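Local atomic coordinates of mandelate racemase/muconate lactonizing enzyme-like protein (PDB entry 2QQ6), a protein that binds magnesium and, as a member of the enolase superfamily, probably has lyase activity. Residues 37-42 with 289-294; 119-124 with 368-373; 300-305 with 333-338; 315-320 with 337-342. All blocks are in the same frame, centred on the assembly; numbering follows the deposited sequence.

Interaction 1. Residues 37-42 with 289-294; sequences ECYPSA and MPDVAK
The ring of Y39 lies on the aliphatic chain of K294, whose CD sits 3.7 Å from the ring centroid and only 6° off the normal, a CH-pi contact. Lysine suits this place because its extended methylenes run beside the tyrosine in the same direction, bringing both polar ends to one water, 3.0 Å from Y39 OH and 3.0 Å from K294 NZ. Y39 OH also bonds to F79 O of the second subunit, and K294 NZ to E268 O. The opposite ring face carries P40 CD near its rim. Here the N-terminal capping domain of the enolase fold meets the barrel, on a loop that leads into the short helix 292-295. D291 caps that helix: OD1 accepts from A293 N at 3.2 Å through its anti lone pair, and OD2, turned to H318, passes 3.8 Å from Y39 CD1. With CG anti to the backbone N (chi1 163°), the Y39 ring is carried over K294, while Y39 N gives A293 O a weak bond of 3.0 Å. A serine in place of Y39 would probably leave the K294 methylenes without their aromatic cover and F79 of the second subunit without its hydroxyl partner.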
loop_
_atom_site.group_PDB
_atom_site.type_symbol
_atom_site.label_atom_id
_atom_site.label_comp_id
_atom_site.label_asym_id
_atom_site.label_seq_id
_atom_site.Cartn_x
_atom_site.Cartn_y
_atom_site.Cartn_z
ATOM N N GLU B 37 -12.460 12.914 -6.357
ATOM C CA GLU B 37 -11.095 13.423 -6.178
ATOM C C GLU B 37 -10.233 12.497 -5.317
ATOM O O GLU B 37 -10.652 12.078 -4.235
ATOM C CB GLU B 37 -11.128 14.804 -5.528
ATOM C CG GLU B 37 -9.791 15.501 -5.502
ATOM C CD GLU B 37 -9.798 16.710 -4.597
ATOM O OE1 GLU B 37 -10.904 17.193 -4.276
ATOM O OE2 GLU B 37 -8.703 17.181 -4.210
ATOM N N CYS B 38 -9.029 12.184 -5.799
ATOM C CA CYS B 38 -8.113 11.324 -5.060
ATOM C C CYS B 38 -7.338 12.151 -4.042
ATOM O O CYS B 38 -7.259 13.379 -4.144
ATOM C CB CYS B 38 -7.110 10.650 -6.002
ATOM S SG CYS B 38 -7.748 9.335 -7.087
ATOM N N TYR B 39 -6.779 11.465 -3.051
ATOM C CA TYR B 39 -5.972 12.101 -2.024
ATOM C C TYR B 39 -4.615 12.382 -2.668
ATOM O O TYR B 39 -4.191 11.681 -3.589
ATOM C CB TYR B 39 -5.810 11.148 -0.839
ATOM C CG TYR B 39 -4.693 11.502 0.122
ATOM C CD1 TYR B 39 -4.917 12.345 1.210
ATOM C CD2 TYR B 39 -3.398 11.002 -0.069
ATOM C CE1 TYR B 39 -3.880 12.679 2.081
ATOM C CE2 TYR B 39 -2.361 11.333 0.791
ATOM C CZ TYR B 39 -2.609 12.173 1.860
ATOM O OH TYR B 39 -1.585 12.521 2.703
ATOM N N PRO B 40 -3.926 13.431 -2.216
ATOM C CA PRO B 40 -2.617 13.750 -2.793
ATOM C C PRO B 40 -1.541 12.747 -2.381
ATOM O O PRO B 40 -0.779 12.975 -1.453
ATOM C CB PRO B 40 -2.344 15.151 -2.267
ATOM C CG PRO B 40 -3.089 15.167 -0.946
ATOM C CD PRO B 40 -4.384 14.499 -1.312
ATOM N N SER B 41 -1.471 11.632 -3.088
ATOM C CA SER B 41 -0.487 10.621 -2.755
ATOM C C SER B 41 0.604 10.446 -3.810
ATOM O O SER B 41 0.325 10.354 -5.011
ATOM C CB SER B 41 -1.190 9.286 -2.516
ATOM O OG SER B 41 -0.270 8.305 -2.079
ATOM N N ALA B 42 1.851 10.411 -3.341
ATOM C CA ALA B 42 3.016 10.209 -4.200
ATOM C C ALA B 42 2.896 11.044 -5.464
ATOM O O ALA B 42 2.287 12.119 -5.432
ATOM C CB ALA B 42 3.134 8.737 -4.539
HETATM N N MSE B 289 -9.775 8.684 12.534
HETATM C CA MSE B 289 -9.789 9.657 11.478
HETATM C C MSE B 289 -9.215 9.186 10.164
HETATM O O MSE B 289 -8.118 9.586 9.791
HETATM C CB MSE B 289 -9.047 10.891 11.935
HETATM C CG MSE B 289 -7.662 10.606 12.412
HETATM SE SE MSE B 289 -6.690 12.267 12.840
HETATM C CE MSE B 289 -5.647 12.460 11.154
ATOM N N PRO B 290 -9.939 8.324 9.439
ATOM C CA PRO B 290 -9.392 7.876 8.163
ATOM C C PRO B 290 -9.632 8.994 7.151
ATOM O O PRO B 290 -10.226 10.020 7.488
ATOM C CB PRO B 290 -10.202 6.621 7.867
ATOM C CG PRO B 290 -11.531 6.951 8.430
ATOM C CD PRO B 290 -11.197 7.623 9.751
ATOM N N ASP B 291 -9.171 8.806 5.920
ATOM C CA ASP B 291 -9.348 9.819 4.889
ATOM C C ASP B 291 -10.098 9.197 3.709
ATOM O O ASP B 291 -9.531 8.416 2.945
ATOM C CB ASP B 291 -7.972 10.339 4.450
ATOM C CG ASP B 291 -8.051 11.609 3.614
ATOM O OD1 ASP B 291 -8.711 11.589 2.552
ATOM O OD2 ASP B 291 -7.442 12.627 4.011
ATOM N N VAL B 292 -11.373 9.553 3.570
ATOM C CA VAL B 292 -12.222 9.031 2.503
ATOM C C VAL B 292 -11.578 8.947 1.124
ATOM O O VAL B 292 -11.821 7.989 0.383
ATOM C CB VAL B 292 -13.508 9.858 2.377
ATOM C CG1 VAL B 292 -14.390 9.296 1.279
ATOM C CG2 VAL B 292 -14.241 9.860 3.705
ATOM N N ALA B 293 -10.763 9.938 0.776
ATOM C CA ALA B 293 -10.116 9.942 -0.530
ATOM C C ALA B 293 -8.790 9.207 -0.512
ATOM O O ALA B 293 -8.047 9.224 -1.497
ATOM C CB ALA B 293 -9.906 11.369 -1.010
ATOM N N LYS B 294 -8.494 8.554 0.604
ATOM C CA LYS B 294 -7.239 7.831 0.725
ATOM C C LYS B 294 -7.442 6.379 1.156
ATOM O O LYS B 294 -6.824 5.468 0.595
ATOM C CB LYS B 294 -6.333 8.549 1.727
ATOM C CG LYS B 294 -4.897 8.040 1.798
ATOM C CD LYS B 294 -4.125 8.750 2.919
ATOM C CE LYS B 294 -2.725 8.183 3.095
ATOM N NZ LYS B 294 -2.013 8.836 4.225
HETATM O O HOH W 1 -2.067 11.524 5.465
#

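Interaction 2. Residues 119-124 with 368-373; sequences RRRVRL and HIELTE
R121 and H368 meet through two different first torsions: chi1 of 77° sets R121 CG between its backbone N and carbonyl carbon, whereas chi1 of -71° turns the H368 ring anti to its carbonyl carbon. From there R121 runs extended to NE, and its guanidinium lies flat on the imidazole, centres 3.7 Å apart and planes at 24°, with NH2 over the rim near CD2. R123 comes obliquely from across the ring plane, its CB 3.3 Å from H368 CE1, its guanidinium salt-bridged to E212. Beneath, strand 121-127, first of the C-terminal barrel and parallel to 167-171 and 342-344, takes 368-370 as an antiparallel neighbour. V122 and I369 form the hydrogen-bonded pair, V122 N to I369 O and I369 N to V122 O, each 2.8 Å; L371 N to R120 O extends the ladder. On the face of V122 and I369, branched aliphatic side chains suit burial against helix 323-334, and I369 CG1 touches L124 CD1 at 3.8 Å. On the other, E370 bends back over the R121 chain, its OE1 4.0 Å from R121 NH1, beyond a salt bridge. Beyond the strand ends, R120 NH2 makes a salt bridge to E373 OE2 at 2.7 Å, an oxygen shared with R112. Stacking an arginine on histidine probably favours a neutral imidazole, and E370, at the edge of the R121 guanidinium, may partly offset its charge.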
loop_
_atom_site.group_PDB
_atom_site.type_symbol
_atom_site.label_atom_id
_atom_site.label_comp_id
_atom_site.label_asym_id
_atom_site.label_seq_id
_atom_site.Cartn_x
_atom_site.Cartn_y
_atom_site.Cartn_z
ATOM N N ARG B 119 -27.805 14.245 10.155
ATOM C CA ARG B 119 -27.662 15.694 10.249
ATOM C C ARG B 119 -27.469 16.212 8.828
ATOM O O ARG B 119 -26.882 15.523 7.982
ATOM C CB ARG B 119 -26.456 16.063 11.115
ATOM C CG ARG B 119 -25.106 15.674 10.505
ATOM C CD ARG B 119 -23.975 15.852 11.510
ATOM N NE ARG B 119 -24.219 15.057 12.707
ATOM C CZ ARG B 119 -24.235 13.728 12.730
ATOM N NH1 ARG B 119 -24.013 13.034 11.623
ATOM N NH2 ARG B 119 -24.484 13.090 13.862
ATOM N N ARG B 120 -27.962 17.424 8.567
ATOM C CA ARG B 120 -27.862 18.006 7.230
ATOM C C ARG B 120 -26.655 18.924 7.031
ATOM O O ARG B 120 -26.189 19.098 5.906
ATOM C CB ARG B 120 -29.141 18.766 6.897
ATOM C CG ARG B 120 -29.477 18.748 5.407
ATOM C CD ARG B 120 -30.129 17.423 4.987
ATOM N NE ARG B 120 -31.499 17.636 4.513
ATOM C CZ ARG B 120 -32.411 16.669 4.388
ATOM N NH1 ARG B 120 -32.098 15.412 4.707
ATOM N NH2 ARG B 120 -33.641 16.948 3.945
ATOM N N ARG B 121 -26.155 19.519 8.110
ATOM C CA ARG B 121 -24.988 20.389 8.002
ATOM C C ARG B 121 -23.894 19.891 8.935
ATOM O O ARG B 121 -24.139 19.653 10.129
ATOM C CB ARG B 121 -25.343 21.835 8.331
ATOM C CG ARG B 121 -25.511 22.149 9.798
ATOM C CD ARG B 121 -25.725 23.651 9.956
ATOM N NE ARG B 121 -25.227 24.170 11.225
ATOM C CZ ARG B 121 -24.818 25.423 11.391
ATOM N NH1 ARG B 121 -24.852 26.265 10.368
ATOM N NH2 ARG B 121 -24.365 25.834 12.570
ATOM N N VAL B 122 -22.690 19.744 8.372
ATOM C CA VAL B 122 -21.535 19.233 9.102
ATOM C C VAL B 122 -20.466 20.252 9.491
ATOM O O VAL B 122 -20.021 21.084 8.696
ATOM C CB VAL B 122 -20.864 18.066 8.323
ATOM C CG1 VAL B 122 -21.901 17.370 7.454
ATOM C CG2 VAL B 122 -19.672 18.562 7.497
ATOM N N ARG B 123 -20.048 20.140 10.742
ATOM C CA ARG B 123 -19.048 21.010 11.327
ATOM C C ARG B 123 -17.622 20.624 10.946
ATOM O O ARG B 123 -17.270 19.443 10.882
ATOM C CB ARG B 123 -19.228 20.983 12.836
ATOM C CG ARG B 123 -18.183 21.680 13.620
ATOM C CD ARG B 123 -18.366 21.280 15.051
ATOM N NE ARG B 123 -17.291 21.771 15.893
ATOM C CZ ARG B 123 -17.085 21.359 17.135
ATOM N NH1 ARG B 123 -17.887 20.444 17.667
ATOM N NH2 ARG B 123 -16.083 21.864 17.843
ATOM N N LEU B 124 -16.805 21.641 10.705
ATOM C CA LEU B 124 -15.412 21.443 10.319
ATOM C C LEU B 124 -14.462 21.908 11.403
ATOM O O LEU B 124 -14.887 22.465 12.418
ATOM C CB LEU B 124 -15.098 22.250 9.067
ATOM C CG LEU B 124 -15.959 22.021 7.842
ATOM C CD1 LEU B 124 -15.755 23.179 6.902
ATOM C CD2 LEU B 124 -15.605 20.699 7.191
ATOM N N HIS B 368 -18.993 25.372 8.980
ATOM C CA HIS B 368 -19.918 24.296 8.691
ATOM C C HIS B 368 -20.120 24.145 7.189
ATOM O O HIS B 368 -19.813 25.048 6.409
ATOM C CB HIS B 368 -21.277 24.578 9.329
ATOM C CG HIS B 368 -21.294 24.453 10.818
ATOM N ND1 HIS B 368 -21.331 23.235 11.465
ATOM C CD2 HIS B 368 -21.327 25.393 11.790
ATOM C CE1 HIS B 368 -21.393 23.433 12.771
ATOM N NE2 HIS B 368 -21.393 24.734 12.993
ATOM N N ILE B 369 -20.622 22.985 6.783
ATOM C CA ILE B 369 -20.943 22.746 5.385
ATOM C C ILE B 369 -22.386 22.266 5.406
ATOM O O ILE B 369 -22.693 21.298 6.098
ATOM C CB ILE B 369 -20.048 21.671 4.753
ATOM C CG1 ILE B 369 -18.637 22.236 4.537
ATOM C CG2 ILE B 369 -20.646 21.216 3.427
ATOM C CD1 ILE B 369 -17.748 21.356 3.674
ATOM N N GLU B 370 -23.265 22.965 4.686
ATOM C CA GLU B 370 -24.681 22.612 4.624
ATOM C C GLU B 370 -24.891 21.729 3.409
ATOM O O GLU B 370 -24.367 22.020 2.338
ATOM C CB GLU B 370 -25.521 23.875 4.480
ATOM C CG GLU B 370 -26.968 23.744 4.928
ATOM C CD GLU B 370 -27.099 23.753 6.445
ATOM O OE1 GLU B 370 -26.572 24.695 7.087
ATOM O OE2 GLU B 370 -27.728 22.820 6.994
ATOM N N LEU B 371 -25.667 20.662 3.560
ATOM C CA LEU B 371 -25.886 19.774 2.434
ATOM C C LEU B 371 -27.279 19.810 1.834
ATOM O O LEU B 371 -28.299 19.715 2.523
ATOM C CB LEU B 371 -25.493 18.335 2.790
ATOM C CG LEU B 371 -24.092 17.957 2.278
ATOM C CD1 LEU B 371 -23.808 16.476 2.497
ATOM C CD2 LEU B 371 -24.013 18.284 0.781
ATOM N N THR B 372 -27.269 19.950 0.515
ATOM C CA THR B 372 -28.448 20.042 -0.327
ATOM C C THR B 372 -29.084 18.690 -0.607
ATOM O O THR B 372 -28.564 17.651 -0.197
ATOM C CB THR B 372 -28.069 20.674 -1.681
ATOM O OG1 THR B 372 -29.001 20.252 -2.683
ATOM C CG2 THR B 372 -26.653 20.246 -2.095
ATOM N N GLU B 373 -30.213 18.723 -1.312
ATOM C CA GLU B 373 -30.922 17.510 -1.707
ATOM C C GLU B 373 -30.686 17.264 -3.203
ATOM O O GLU B 373 -31.327 16.418 -3.832
ATOM C CB GLU B 373 -32.418 17.632 -1.403
ATOM C CG GLU B 373 -32.707 17.746 0.087
ATOM C CD GLU B 373 -34.025 17.097 0.493
ATOM O OE1 GLU B 373 -35.083 17.507 -0.032
ATOM O OE2 GLU B 373 -34.001 16.174 1.343
#

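Interaction 3. Residues 300-305 with 333-338; sequences EAKRIA and CAAVSN
In the C-terminal barrel, outer helix 298-310 receives the turn that follows the next outer helix, 323-334: K302 and A305 face V336. A305 CB and V336 CG1 make the apolar centre of the contact, 3.9 Å apart. Alanine suits a helix surface that has to admit a neighbouring loop, and the branched valine reaches across to it. V336 CG1 stands anti to its carbonyl carbon (chi1 -64°), which directs that methyl at A305 and also within 4.2 Å of K302 CG. K302 and V336 pass antiparallel to one another, and the lysine offers its methylenes rather than its charge. Further along, K302 CE passes 4.0 Å from A335 O, at the residue where segment 333-338 leaves helical geometry, and the bend at chi4 turns NZ aside. At the far end of the contact the amide of N338 lies beside the carbonyl of A305, N338 CG 3.7 Å from A305 O. Putting a valine at N338 would probably deprive A305 O of its polar neighbour. N338 also touches A308 and E309 on the next turn of helix 298-310. On its other flank that helix packs against helix 272-282 through I304 on F276, while R119, just before strand 121-127, donates to V336 O and F315 lies against A305.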
loop_
_atom_site.group_PDB
_atom_site.type_symbol
_atom_site.label_atom_id
_atom_site.label_comp_id
_atom_site.label_asym_id
_atom_site.label_seq_id
_atom_site.Cartn_x
_atom_site.Cartn_y
_atom_site.Cartn_z
ATOM N N GLU B 300 -16.329 2.472 2.153
ATOM C CA GLU B 300 -15.312 1.995 3.090
ATOM C C GLU B 300 -15.334 2.855 4.338
ATOM O O GLU B 300 -15.450 2.360 5.452
ATOM C CB GLU B 300 -13.916 2.084 2.469
ATOM C CG GLU B 300 -12.856 1.331 3.254
ATOM C CD GLU B 300 -12.941 -0.171 3.056
ATOM O OE1 GLU B 300 -14.059 -0.727 3.133
ATOM O OE2 GLU B 300 -11.890 -0.799 2.826
ATOM N N ALA B 301 -15.214 4.156 4.134
ATOM C CA ALA B 301 -15.221 5.094 5.229
ATOM C C ALA B 301 -16.465 4.950 6.107
ATOM O O ALA B 301 -16.387 5.154 7.313
ATOM C CB ALA B 301 -15.116 6.501 4.693
ATOM N N LYS B 302 -17.611 4.609 5.523
ATOM C CA LYS B 302 -18.821 4.444 6.333
ATOM C C LYS B 302 -18.718 3.196 7.208
ATOM O O LYS B 302 -19.077 3.226 8.389
ATOM C CB LYS B 302 -20.067 4.344 5.457
ATOM C CG LYS B 302 -21.337 4.087 6.253
ATOM C CD LYS B 302 -22.544 4.318 5.387
ATOM C CE LYS B 302 -23.834 4.065 6.147
ATOM N NZ LYS B 302 -24.037 2.611 6.413
ATOM N N ARG B 303 -18.249 2.102 6.610
ATOM C CA ARG B 303 -18.050 0.852 7.334
ATOM C C ARG B 303 -17.127 1.155 8.516
ATOM O O ARG B 303 -17.399 0.768 9.657
ATOM C CB ARG B 303 -17.379 -0.206 6.439
ATOM C CG ARG B 303 -18.316 -1.137 5.661
ATOM C CD ARG B 303 -17.919 -2.590 5.897
ATOM N NE ARG B 303 -18.155 -3.459 4.740
ATOM C CZ ARG B 303 -17.828 -4.754 4.687
ATOM N NH1 ARG B 303 -17.245 -5.360 5.721
ATOM N NH2 ARG B 303 -18.083 -5.449 3.591
ATOM N N ILE B 304 -16.027 1.847 8.229
ATOM C CA ILE B 304 -15.053 2.217 9.249
ATOM C C ILE B 304 -15.710 2.942 10.418
ATOM O O ILE B 304 -15.421 2.644 11.577
ATOM C CB ILE B 304 -13.930 3.094 8.643
ATOM C CG1 ILE B 304 -13.059 2.226 7.726
ATOM C CG2 ILE B 304 -13.109 3.752 9.753
ATOM C CD1 ILE B 304 -11.886 2.939 7.104
ATOM N N ALA B 305 -16.604 3.879 10.110
ATOM C CA ALA B 305 -17.310 4.648 11.134
ATOM C C ALA B 305 -18.204 3.726 11.950
ATOM O O ALA B 305 -18.321 3.868 13.170
ATOM C CB ALA B 305 -18.141 5.731 10.480
ATOM N N CYS B 333 -20.137 12.014 6.541
ATOM C CA CYS B 333 -20.274 12.616 7.863
ATOM C C CYS B 333 -21.747 12.718 8.253
ATOM O O CYS B 333 -22.093 12.700 9.434
ATOM C CB CYS B 333 -19.677 14.018 7.885
ATOM S SG CYS B 333 -17.911 14.079 7.647
ATOM N N ALA B 334 -22.613 12.820 7.254
ATOM C CA ALA B 334 -24.041 12.956 7.491
ATOM C C ALA B 334 -24.739 11.642 7.780
ATOM O O ALA B 334 -25.651 11.587 8.604
ATOM C CB ALA B 334 -24.682 13.616 6.292
ATOM N N ALA B 335 -24.300 10.590 7.093
ATOM C CA ALA B 335 -24.877 9.253 7.211
ATOM C C ALA B 335 -24.439 8.410 8.415
ATOM O O ALA B 335 -24.747 7.217 8.483
ATOM C CB ALA B 335 -24.599 8.481 5.926
ATOM N N VAL B 336 -23.731 9.008 9.362
ATOM C CA VAL B 336 -23.272 8.255 10.515
ATOM C C VAL B 336 -23.546 8.997 11.806
ATOM O O VAL B 336 -23.335 10.206 11.890
ATOM C CB VAL B 336 -21.774 7.955 10.398
ATOM C CG1 VAL B 336 -21.528 7.057 9.196
ATOM C CG2 VAL B 336 -20.994 9.242 10.259
ATOM N N SER B 337 -24.006 8.265 12.816
ATOM C CA SER B 337 -24.346 8.864 14.104
ATOM C C SER B 337 -23.159 9.366 14.922
ATOM O O SER B 337 -23.292 10.310 15.703
ATOM C CB SER B 337 -25.139 7.867 14.959
ATOM O OG SER B 337 -24.279 7.088 15.778
ATOM N N ASN B 338 -22.004 8.734 14.750
ATOM C CA ASN B 338 -20.827 9.120 15.513
ATOM C C ASN B 338 -19.925 10.156 14.855
ATOM O O ASN B 338 -18.721 10.183 15.110
ATOM C CB ASN B 338 -20.000 7.881 15.882
ATOM C CG ASN B 338 -19.702 6.988 14.690
ATOM O OD1 ASN B 338 -18.737 6.222 14.714
ATOM N ND2 ASN B 338 -20.535 7.065 13.650
#

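Interaction 4. Residues 315-320 with 337-342; sequences FAPHNV and SNFAVL
F315 holds segment 337-342 by its backbone: F315 N gives a fairly straight bond to N338 O (2.7 Å, 163°), and F315 O accepts from A340 N at 3.0 Å. Both bonds flank F339, which is bridged to F315, and the two segments run nearly parallel, 15° apart. The buried, close side lies further along, at L342. Its CG is anti to the backbone N (chi1 174°), which carries CD1 to P317 CG at 3.7 Å and equally near N319 CB and ND2. A flexible leucine suits this spot, since one methyl can meet both a rigid proline ring and N319, whose OD1 accepts from S321 N. The backbone bonds hold the F315 end too, but its side chains pack more slackly toward the partly exposed F339 and A340: P317 CD comes to the edge of the F339 ring only at 4.5 Å from CE1, and A316 CB is 4.3 Å from A340 CB. The F315 ring turns away onto V332 and A305 of the flanking helices. With A316 bonded to V288 and L342 to strand 121-127, the arrangement fits the seventh and eighth strands, here joined by a single bridge, where the mandelate racemase-family barrel closes onto its first strand.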
loop_
_atom_site.group_PDB
_atom_site.type_symbol
_atom_site.label_atom_id
_atom_site.label_comp_id
_atom_site.label_asym_id
_atom_site.label_seq_id
_atom_site.Cartn_x
_atom_site.Cartn_y
_atom_site.Cartn_z
ATOM N N PHE B 315 -16.065 9.564 15.074
ATOM C CA PHE B 315 -15.573 9.489 13.702
ATOM C C PHE B 315 -15.244 10.902 13.186
ATOM O O PHE B 315 -16.139 11.726 12.988
ATOM C CB PHE B 315 -16.650 8.860 12.823
ATOM C CG PHE B 315 -16.285 8.778 11.371
ATOM C CD1 PHE B 315 -15.264 7.941 10.944
ATOM C CD2 PHE B 315 -16.975 9.529 10.426
ATOM C CE1 PHE B 315 -14.949 7.840 9.598
ATOM C CE2 PHE B 315 -16.665 9.435 9.078
ATOM C CZ PHE B 315 -15.651 8.595 8.663
ATOM N N ALA B 316 -13.965 11.180 12.970
ATOM C CA ALA B 316 -13.544 12.496 12.499
ATOM C C ALA B 316 -12.505 12.347 11.406
ATOM O O ALA B 316 -11.316 12.494 11.649
ATOM C CB ALA B 316 -12.971 13.292 13.657
ATOM N N PRO B 317 -12.946 12.083 10.177
ATOM C CA PRO B 317 -12.049 11.904 9.035
ATOM C C PRO B 317 -11.027 13.008 8.779
ATOM O O PRO B 317 -11.271 14.183 9.045
ATOM C CB PRO B 317 -13.014 11.721 7.869
ATOM C CG PRO B 317 -14.180 12.550 8.274
ATOM C CD PRO B 317 -14.344 12.201 9.731
ATOM N N HIS B 318 -9.875 12.591 8.260
ATOM C CA HIS B 318 -8.759 13.469 7.912
ATOM C C HIS B 318 -9.099 13.951 6.499
ATOM O O HIS B 318 -9.489 13.156 5.650
ATOM C CB HIS B 318 -7.453 12.642 7.952
ATOM C CG HIS B 318 -6.217 13.379 7.518
ATOM N ND1 HIS B 318 -5.657 13.223 6.265
ATOM C CD2 HIS B 318 -5.402 14.230 8.187
ATOM C CE1 HIS B 318 -4.552 13.941 6.187
ATOM N NE2 HIS B 318 -4.374 14.563 7.339
ATOM N N ASN B 319 -8.976 15.249 6.259
ATOM C CA ASN B 319 -9.310 15.811 4.958
ATOM C C ASN B 319 -8.227 16.746 4.465
ATOM O O ASN B 319 -7.830 17.673 5.170
ATOM C CB ASN B 319 -10.623 16.592 5.054
ATOM C CG ASN B 319 -11.155 17.029 3.700
ATOM O OD1 ASN B 319 -10.424 17.562 2.866
ATOM N ND2 ASN B 319 -12.442 16.814 3.482
ATOM N N VAL B 320 -7.770 16.520 3.241
ATOM C CA VAL B 320 -6.735 17.360 2.662
ATOM C C VAL B 320 -7.026 17.574 1.180
ATOM O O VAL B 320 -6.116 17.772 0.374
ATOM C CB VAL B 320 -5.352 16.699 2.842
ATOM C CG1 VAL B 320 -5.178 15.563 1.855
ATOM C CG2 VAL B 320 -4.270 17.721 2.700
ATOM N N SER B 337 -24.006 8.265 12.816
ATOM C CA SER B 337 -24.346 8.864 14.104
ATOM C C SER B 337 -23.159 9.366 14.922
ATOM O O SER B 337 -23.292 10.310 15.703
ATOM C CB SER B 337 -25.139 7.867 14.959
ATOM O OG SER B 337 -24.279 7.088 15.778
ATOM N N ASN B 338 -22.004 8.734 14.750
ATOM C CA ASN B 338 -20.827 9.120 15.513
ATOM C C ASN B 338 -19.925 10.156 14.855
ATOM O O ASN B 338 -18.721 10.183 15.110
ATOM C CB ASN B 338 -20.000 7.881 15.882
ATOM C CG ASN B 338 -19.702 6.988 14.690
ATOM O OD1 ASN B 338 -18.737 6.222 14.714
ATOM N ND2 ASN B 338 -20.535 7.065 13.650
ATOM N N PHE B 339 -20.488 11.015 14.014
ATOM C CA PHE B 339 -19.668 12.032 13.384
ATOM C C PHE B 339 -19.330 13.094 14.407
ATOM O O PHE B 339 -20.161 13.447 15.246
ATOM C CB PHE B 339 -20.384 12.701 12.219
ATOM C CG PHE B 339 -19.680 13.930 11.733
ATOM C CD1 PHE B 339 -18.427 13.836 11.130
ATOM C CD2 PHE B 339 -20.215 15.187 11.961
ATOM C CE1 PHE B 339 -17.715 14.981 10.773
ATOM C CE2 PHE B 339 -19.506 16.328 11.607
ATOM C CZ PHE B 339 -18.255 16.221 11.011
ATOM N N ALA B 340 -18.108 13.606 14.322
ATOM C CA ALA B 340 -17.630 14.640 15.233
ATOM C C ALA B 340 -17.241 15.910 14.468
ATOM O O ALA B 340 -17.977 16.891 14.500
ATOM C CB ALA B 340 -16.449 14.110 16.021
ATOM N N VAL B 341 -16.088 15.898 13.799
ATOM C CA VAL B 341 -15.640 17.049 13.018
ATOM C C VAL B 341 -14.826 16.651 11.809
ATOM O O VAL B 341 -14.004 15.734 11.862
ATOM C CB VAL B 341 -14.762 18.045 13.819
ATOM C CG1 VAL B 341 -15.576 19.286 14.186
ATOM C CG2 VAL B 341 -14.186 17.374 15.044
ATOM N N LEU B 342 -15.055 17.365 10.714
ATOM C CA LEU B 342 -14.342 17.116 9.473
ATOM C C LEU B 342 -13.230 18.164 9.361
ATOM O O LEU B 342 -13.378 19.307 9.805
ATOM C CB LEU B 342 -15.314 17.199 8.285
ATOM C CG LEU B 342 -14.748 17.100 6.870
ATOM C CD1 LEU B 342 -13.892 15.873 6.739
ATOM C CD2 LEU B 342 -15.876 17.064 5.880
#

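Overall arrangement
Interaction 4 is the common neighbour of the other three, with centres 9 Å from interaction 3, 12 Å from interaction 2 and 14 Å from interaction 1. It shares S337 and N338 with interaction 3, and R123 O probably accepts from L342 N (3.0 Å), joining it to the first barrel strand of interaction 2. D291 OD2 of interaction 1 and H318 ND1 of interaction 4 are probably hydrogen-bonded at 2.9 Å, a pairing that recalls the His-Asp dyad of mandelate racemase. Interaction 1 stands nearest the metal site of D216, E242 and E268: the Y39 side chain is about 8 Å from magnesium, and that of N319, in interaction 4, about 10 Å. Interactions 2 and 3 lie away from it.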